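Side-chain contacts in peptidoglycan synthetase penicillin-binding protein 3 (Bifidobacterium adolescentis, PDB 4YE5), which probably binds penicillin and, as a member of the transpeptidase family, probably cross-links peptidoglycan strands during cell-wall synthesis: residues P511-R516 and P553-R558; Q248-G253 and V417-G422. All coordinates share one frame; numbering follows the deposited sequence.

Contact 1 of 2, residues P511-R516 and P553-R558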
ATOM      1  N   PRO A 511     -22.662  -0.843   7.800  1.00 18.77           N
ATOM      2  CA  PRO A 511     -24.106  -0.637   7.584  1.00 19.55           C
ATOM      3  C   PRO A 511     -24.460   0.842   7.687  1.00 26.99           C
ATOM      4  O   PRO A 511     -23.813   1.559   8.461  1.00 22.45           O
ATOM      5  CB  PRO A 511     -24.769  -1.430   8.712  1.00 17.18           C
ATOM      6  CG  PRO A 511     -23.685  -1.635   9.782  1.00 21.36           C
ATOM      7  CD  PRO A 511     -22.348  -1.482   9.096  1.00 18.35           C
ATOM      8  N   ALA A 512     -25.462   1.288   6.929  1.00 21.43           N
ATOM      9  CA  ALA A 512     -25.825   2.708   6.910  1.00 23.93           C
ATOM     10  C   ALA A 512     -26.192   3.267   8.291  1.00 28.09           C
ATOM     11  O   ALA A 512     -25.971   4.447   8.569  1.00 23.88           O
ATOM     12  CB  ALA A 512     -26.978   2.964   5.919  1.00 22.14           C
ATOM     13  N   ASP A 513     -26.754   2.430   9.154  1.00 23.05           N
ATOM     14  CA  ASP A 513     -27.269   2.940  10.427  1.00 26.60           C
ATOM     15  C   ASP A 513     -26.223   2.958  11.556  1.00 29.07           C
ATOM     16  O   ASP A 513     -26.495   3.429  12.647  1.00 30.32           O
ATOM     17  CB  ASP A 513     -28.555   2.215  10.841  1.00 28.35           C
ATOM     18  CG  ASP A 513     -28.426   0.700  10.805  1.00 29.96           C
ATOM     19  OD1 ASP A 513     -27.759   0.148   9.901  1.00 28.75           O
ATOM     20  OD2 ASP A 513     -29.020   0.050  11.685  1.00 37.52           O
ATOM     21  N   ASN A 514     -25.018   2.476  11.265  1.00 25.79           N
ATOM     22  CA  ASN A 514     -23.893   2.513  12.209  1.00 23.98           C
ATOM     23  C   ASN A 514     -22.643   2.223  11.416  1.00 21.60           C
ATOM     24  O   ASN A 514     -22.092   1.133  11.526  1.00 21.63           O
ATOM     25  CB  ASN A 514     -24.070   1.452  13.319  1.00 31.90           C
ATOM     26  CG  ASN A 514     -22.981   1.524  14.403  1.00 41.76           C
ATOM     27  OD1 ASN A 514     -22.192   2.471  14.452  1.00 44.57           O
ATOM     28  ND2 ASN A 514     -22.938   0.512  15.275  1.00 38.90           N
ATOM     29  N   PRO A 515     -22.224   3.179  10.566  1.00 21.24           N
ATOM     30  CA  PRO A 515     -21.244   2.892   9.507  1.00 19.34           C
ATOM     31  C   PRO A 515     -19.963   2.279  10.047  1.00 24.01           C
ATOM     32  O   PRO A 515     -19.393   2.766  11.011  1.00 22.92           O
ATOM     33  CB  PRO A 515     -20.966   4.278   8.917  1.00 16.14           C
ATOM     34  CG  PRO A 515     -22.288   4.984   9.067  1.00 21.03           C
ATOM     35  CD  PRO A 515     -22.714   4.569  10.485  1.00 24.37           C
ATOM     36  N   ARG A 516     -19.511   1.216   9.408  1.00 19.89           N
ATOM     37  CA  ARG A 516     -18.314   0.521   9.853  1.00 16.28           C
ATOM     38  C   ARG A 516     -17.244   0.524   8.764  1.00 19.27           C
ATOM     39  O   ARG A 516     -16.064   0.758   9.035  1.00 18.11           O
ATOM     40  CB  ARG A 516     -18.692  -0.912  10.209  1.00 20.42           C
ATOM     41  CG  ARG A 516     -17.529  -1.788  10.578  1.00 30.20           C
ATOM     42  CD  ARG A 516     -17.121  -1.609  12.014  1.00 40.49           C
ATOM     43  NE  ARG A 516     -16.188  -2.654  12.422  1.00 43.31           N
ATOM     44  CZ  ARG A 516     -16.501  -3.678  13.202  1.00 31.61           C
ATOM     45  NH1 ARG A 516     -17.734  -3.802  13.692  1.00 28.26           N
ATOM     46  NH2 ARG A 516     -15.570  -4.565  13.516  1.00 26.73           N
ATOM     47  N   PRO A 553     -23.616  -6.572  13.978  1.00 28.39           N
ATOM     48  CA  PRO A 553     -25.047  -6.718  14.249  1.00 29.44           C
ATOM     49  C   PRO A 553     -25.900  -6.243  13.072  1.00 25.62           C
ATOM     50  O   PRO A 553     -25.564  -5.229  12.454  1.00 28.01           O
ATOM     51  CB  PRO A 553     -25.275  -5.803  15.464  1.00 33.57           C
ATOM     52  CG  PRO A 553     -23.939  -5.644  16.095  1.00 38.61           C
ATOM     53  CD  PRO A 553     -22.962  -5.666  14.941  1.00 30.32           C
ATOM     54  N   ALA A 554     -26.971  -6.975  12.771  1.00 25.37           N
ATOM     55  CA  ALA A 554     -27.897  -6.618  11.702  1.00 28.34           C
ATOM     56  C   ALA A 554     -28.469  -5.207  11.873  1.00 32.83           C
ATOM     57  O   ALA A 554     -28.608  -4.714  12.989  1.00 30.24           O
ATOM     58  CB  ALA A 554     -29.017  -7.647  11.621  1.00 32.99           C
ATOM     59  N   SER A 555     -28.805  -4.558  10.764  1.00 29.02           N
ATOM     60  CA  SER A 555     -29.383  -3.215  10.823  1.00 27.40           C
ATOM     61  C   SER A 555     -30.747  -3.197  11.495  1.00 26.95           C
ATOM     62  O   SER A 555     -31.464  -4.190  11.490  1.00 28.40           O
ATOM     63  CB  SER A 555     -29.519  -2.636   9.410  1.00 26.20           C
ATOM     64  OG  SER A 555     -28.242  -2.364   8.839  1.00 24.23           O
ATOM     65  N   SER A 556     -31.104  -2.045  12.050  1.00 32.56           N
ATOM     66  CA  SER A 556     -32.467  -1.768  12.485  1.00 38.88           C
ATOM     67  C   SER A 556     -33.295  -1.236  11.312  1.00 37.74           C
ATOM     68  O   SER A 556     -32.739  -0.747  10.327  1.00 35.37           O
ATOM     69  CB  SER A 556     -32.453  -0.744  13.625  1.00 46.75           C
ATOM     70  OG  SER A 556     -31.827  -1.278  14.783  1.00 54.41           O
ATOM     71  N   PRO A 557     -34.631  -1.340  11.404  1.00 37.97           N
ATOM     72  CA  PRO A 557     -35.475  -0.837  10.315  1.00 31.89           C
ATOM     73  C   PRO A 557     -35.241   0.650  10.036  1.00 32.24           C
ATOM     74  O   PRO A 557     -35.028   1.441  10.959  1.00 27.80           O
ATOM     75  CB  PRO A 557     -36.899  -1.055  10.853  1.00 38.81           C
ATOM     76  CG  PRO A 557     -36.774  -2.228  11.786  1.00 34.95           C
ATOM     77  CD  PRO A 557     -35.417  -2.050  12.434  1.00 38.63           C
ATOM     78  N   ARG A 558     -35.253   1.018   8.760  1.00 30.18           N
ATOM     79  CA  ARG A 558     -35.175   2.418   8.353  1.00 28.33           C
ATOM     80  C   ARG A 558     -36.497   3.155   8.640  1.00 35.29           C
ATOM     81  O   ARG A 558     -37.549   2.753   8.152  1.00 35.77           O
ATOM     82  CB  ARG A 558     -34.833   2.501   6.858  1.00 25.66           C
ATOM     83  CG  ARG A 558     -34.485   3.909   6.385  1.00 28.11           C
ATOM     84  CD  ARG A 558     -34.205   3.967   4.871  1.00 31.95           C
ATOM     85  NE  ARG A 558     -33.693   5.287   4.517  1.00 21.61           N
ATOM     86  CZ  ARG A 558     -33.704   5.810   3.299  1.00 28.27           C
ATOM     87  NH1 ARG A 558     -34.195   5.123   2.274  1.00 21.86           N
ATOM     88  NH2 ARG A 558     -33.218   7.032   3.112  1.00 29.91           N
TER
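Ser555 OG has two hydrogen-bond partners: it donates to Asp513 OD1 at 2.8 Å, and it accepts from the backbone N of Arg482. The Asp513 carboxylate is in turn gripped through both oxygens. While OD1 takes the hydroxyl, OD2 accepts the backbone N-H of Ser556, with Ser556 N to Asp513 OD2 measuring 3.0 Å and the N-H...O angle 159°. Both donors arrive on the syn side of their oxygens, and both lie off the carboxylate plane, the amide by 32°, so the fit is two-pronged but not flat.

Two torsions bring the groups together. Asp513 holds CG between its own backbone N and carbonyl carbon (chi1 51°), and from there the carboxylate meets Ser555 and Ser556. Ser555 keeps OG beside its backbone N and anti to its carbonyl carbon, where the hydroxyl also packs against the ring of Pro511, with Pro511 CB 3.6 Å from Ser555 OG.

The presenting loop is a type I beta turn from Pro511 to Asn514, closed by Asn514 N to Pro511 O at 3.2 Å, and it forms the hairpin connection between strands 501-510 and 517-524 in the five-stranded antiparallel sheet of the transpeptidase domain. Pro511 enters it through a cis peptide bond. Opposite, residues 553-557 run in polyproline II-like backbone angles beyond helix 535-549, forming no regular strand or helix. Arg482 bridges the two sides: its backbone bonds to Ala512, its NH1 bonds to Ser556 O, and the side chain of Asp513 touches it.

Each carboxylate oxygen receives a hydrogen, which is consistent with an ionised Asp513. The chemistry implies that the C-terminal tail is tied to the turn by polar bonds to one acid, with little apolar packing.

Contact 2 of 2, residues Q248-G253 and V417-G422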
ATOM      1  N   GLN A 248     -12.089   0.388   3.586  1.00 14.85           N
ATOM      2  CA  GLN A 248     -11.574   1.311   4.594  1.00 15.51           C
ATOM      3  C   GLN A 248     -12.420   1.289   5.876  1.00 15.88           C
ATOM      4  O   GLN A 248     -13.652   1.257   5.810  1.00 15.58           O
ATOM      5  CB  GLN A 248     -11.550   2.744   4.010  1.00 15.60           C
ATOM      6  CG  GLN A 248     -11.094   3.828   4.993  1.00 16.42           C
ATOM      7  CD  GLN A 248     -10.790   5.134   4.300  1.00 25.84           C
ATOM      8  OE1 GLN A 248     -10.233   5.148   3.205  1.00 21.51           O
ATOM      9  NE2 GLN A 248     -11.164   6.237   4.925  1.00 17.23           N
ATOM     10  N   ASP A 249     -11.758   1.284   7.031  1.00 16.57           N
ATOM     11  CA  ASP A 249     -12.446   1.405   8.325  1.00 19.01           C
ATOM     12  C   ASP A 249     -12.907   2.841   8.553  1.00 22.06           C
ATOM     13  O   ASP A 249     -12.082   3.758   8.608  1.00 21.07           O
ATOM     14  CB  ASP A 249     -11.517   1.034   9.477  1.00 19.59           C
ATOM     15  CG  ASP A 249     -12.203   1.185  10.834  1.00 28.86           C
ATOM     16  OD1 ASP A 249     -13.050   0.330  11.166  1.00 33.57           O
ATOM     17  OD2 ASP A 249     -11.907   2.156  11.556  1.00 28.53           O
ATOM     18  N   VAL A 250     -14.215   3.029   8.713  1.00 17.69           N
ATOM     19  CA  VAL A 250     -14.801   4.366   8.786  1.00 19.98           C
ATOM     20  C   VAL A 250     -14.208   5.235   9.883  1.00 21.63           C
ATOM     21  O   VAL A 250     -13.824   6.375   9.640  1.00 28.06           O
ATOM     22  CB  VAL A 250     -16.336   4.298   8.958  1.00 18.81           C
ATOM     23  CG1 VAL A 250     -16.916   5.668   9.347  1.00 18.04           C
ATOM     24  CG2 VAL A 250     -16.974   3.816   7.664  1.00 16.42           C
ATOM     25  N   GLN A 251     -14.136   4.720  11.098  1.00 20.42           N
ATOM     26  CA  GLN A 251     -13.781   5.609  12.199  1.00 29.10           C
ATOM     27  C   GLN A 251     -12.295   5.964  12.266  1.00 33.29           C
ATOM     28  O   GLN A 251     -11.942   7.051  12.704  1.00 30.84           O
ATOM     29  CB  GLN A 251     -14.303   5.076  13.539  1.00 30.84           C
ATOM     30  CG  GLN A 251     -15.770   5.500  13.749  1.00 44.73           C
ATOM     31  CD  GLN A 251     -16.423   4.866  14.957  1.00 53.75           C
ATOM     32  OE1 GLN A 251     -15.750   4.320  15.827  1.00 60.08           O
ATOM     33  NE2 GLN A 251     -17.751   4.938  15.014  1.00 56.54           N
ATOM     34  N   SER A 252     -11.429   5.069  11.795  1.00 24.92           N
ATOM     35  CA  SER A 252      -9.989   5.299  11.914  1.00 23.26           C
ATOM     36  C   SER A 252      -9.317   5.790  10.625  1.00 24.58           C
ATOM     37  O   SER A 252      -8.268   6.420  10.681  1.00 29.25           O
ATOM     38  CB  SER A 252      -9.299   4.021  12.375  1.00 22.29           C
ATOM     39  OG  SER A 252      -9.355   3.059  11.315  1.00 24.40           O
ATOM     40  N   GLY A 253      -9.914   5.495   9.477  1.00 21.24           N
ATOM     41  CA  GLY A 253      -9.264   5.740   8.204  1.00 19.71           C
ATOM     42  C   GLY A 253      -8.239   4.681   7.827  1.00 21.33           C
ATOM     43  O   GLY A 253      -7.503   4.845   6.856  1.00 21.13           O
ATOM     44  N   VAL A 417     -16.096  10.624   4.455  1.00 19.39           N
ATOM     45  CA  VAL A 417     -16.487  11.866   5.153  1.00 17.93           C
ATOM     46  C   VAL A 417     -17.970  11.826   5.531  1.00 22.84           C
ATOM     47  O   VAL A 417     -18.354  12.225   6.640  1.00 20.09           O
ATOM     48  CB  VAL A 417     -16.242  13.134   4.288  1.00 22.41           C
ATOM     49  CG1 VAL A 417     -16.922  14.361   4.908  1.00 17.78           C
ATOM     50  CG2 VAL A 417     -14.769  13.371   4.110  1.00 19.00           C
ATOM     51  N   ILE A 418     -18.803  11.346   4.608  1.00 17.47           N
ATOM     52  CA  ILE A 418     -20.239  11.218   4.881  1.00 15.52           C
ATOM     53  C   ILE A 418     -20.530  10.147   5.947  1.00 20.01           C
ATOM     54  O   ILE A 418     -21.492  10.244   6.716  1.00 20.29           O
ATOM     55  CB  ILE A 418     -21.033  10.831   3.594  1.00 17.78           C
ATOM     56  CG1 ILE A 418     -20.661  11.735   2.409  1.00 21.43           C
ATOM     57  CG2 ILE A 418     -22.519  10.821   3.853  1.00 21.41           C
ATOM     58  CD1 ILE A 418     -20.757  13.229   2.692  1.00 20.08           C
ATOM     59  N   ALA A 419     -19.732   9.095   5.940  1.00 15.66           N
ATOM     60  CA  ALA A 419     -19.878   7.999   6.914  1.00 16.48           C
ATOM     61  C   ALA A 419     -19.404   8.380   8.300  1.00 20.44           C
ATOM     62  O   ALA A 419     -19.856   7.809   9.308  1.00 20.55           O
ATOM     63  CB  ALA A 419     -19.079   6.758   6.412  1.00 13.77           C
ATOM     64  N   ASN A 420     -18.451   9.308   8.353  1.00 16.56           N
ATOM     65  CA  ASN A 420     -17.762   9.638   9.591  1.00 18.40           C
ATOM     66  C   ASN A 420     -18.191  11.009  10.150  1.00 21.07           C
ATOM     67  O   ASN A 420     -17.369  11.781  10.646  1.00 19.05           O
ATOM     68  CB  ASN A 420     -16.239   9.596   9.371  1.00 20.91           C
ATOM     69  CG  ASN A 420     -15.465   9.506  10.668  1.00 27.65           C
ATOM     70  OD1 ASN A 420     -15.921   8.891  11.620  1.00 23.01           O
ATOM     71  ND2 ASN A 420     -14.290  10.125  10.713  1.00 29.96           N
ATOM     72  N   LYS A 421     -19.478  11.315  10.029  1.00 19.14           N
ATOM     73  CA  LYS A 421     -20.059  12.508  10.652  1.00 19.63           C
ATOM     74  C   LYS A 421     -19.474  13.818  10.125  1.00 21.03           C
ATOM     75  O   LYS A 421     -19.465  14.823  10.839  1.00 20.36           O
ATOM     76  CB  LYS A 421     -19.931  12.437  12.183  1.00 22.90           C
ATOM     77  CG  LYS A 421     -20.701  11.260  12.799  1.00 27.97           C
ATOM     78  CD  LYS A 421     -20.329  11.033  14.242  1.00 38.44           C
ATOM     79  CE  LYS A 421     -21.343  10.127  14.921  1.00 43.99           C
ATOM     80  NZ  LYS A 421     -20.948   9.859  16.328  1.00 50.98           N
ATOM     81  N   GLY A 422     -18.972  13.802   8.889  1.00 18.23           N
ATOM     82  CA  GLY A 422     -18.506  15.025   8.247  1.00 18.47           C
ATOM     83  C   GLY A 422     -17.032  15.321   8.432  1.00 19.84           C
ATOM     84  O   GLY A 422     -16.546  16.388   8.035  1.00 19.06           O
TER
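The contact lies at an Asx motif in the turn after strand 242-249 of the penicillin-binding transpeptidase domain, where Val250 and Gln251 meet Ala419 and Asn420 at the end of helix 408-419. In the motif Asp249 OD2 accepts twice, from Ser252 OG at 2.7 Å and from Ser252 N at 3.0 Å, the two donors approaching from opposite faces of the carboxylate plane.

Across the contact, Val250 straddles the Ala419 methyl: CG1 and CG2 of Val250 are each 3.8 Å from Ala419 CB. With CG1 anti to the backbone N (chi1 167°), that branch also meets the Ala419 carbonyl oxygen.

The side-chain amide of Asn420 lies face-on to the Val250 carbonyl. Val250 O is 3.7 Å from Asn420 CG and nearly as far from OD1 and ND2, which places the oxygen over the amide plane and makes this packing, not hydrogen bonding. Gln251 crosses Asn420 at about a right angle, their amide planes 32° apart.

Asn420 is the first residue to leave helical angles, and Gly422 N returns to Val417 O at 2.8 Å. Gln248 lies along helix 408-419 at Thr412 and Ser416, while Ile418 packs on helices 290-299 and 455-470.

From the N terminus, contact 2 comes first: strand 242-249 runs into 248-253, and 163 residues later the end of helix 408-419 closes that loop at 417-422. Contact 1 then opens at 511-516 and closes at 553-558 after 36 residues, so the two loops stand in series, neither nesting nor crossing. They nevertheless meet in space, with centres 14 Å apart. Arg516 O lies 2.9 Å from Val250 N, a probable hydrogen bond where antiparallel neighbours 242-249 and 517-524 adjoin, and Pro515 CB packs 3.7 Å from Ala419 O. Together they tie the five-stranded sheet to helix 408-419 and to the C-terminal tail.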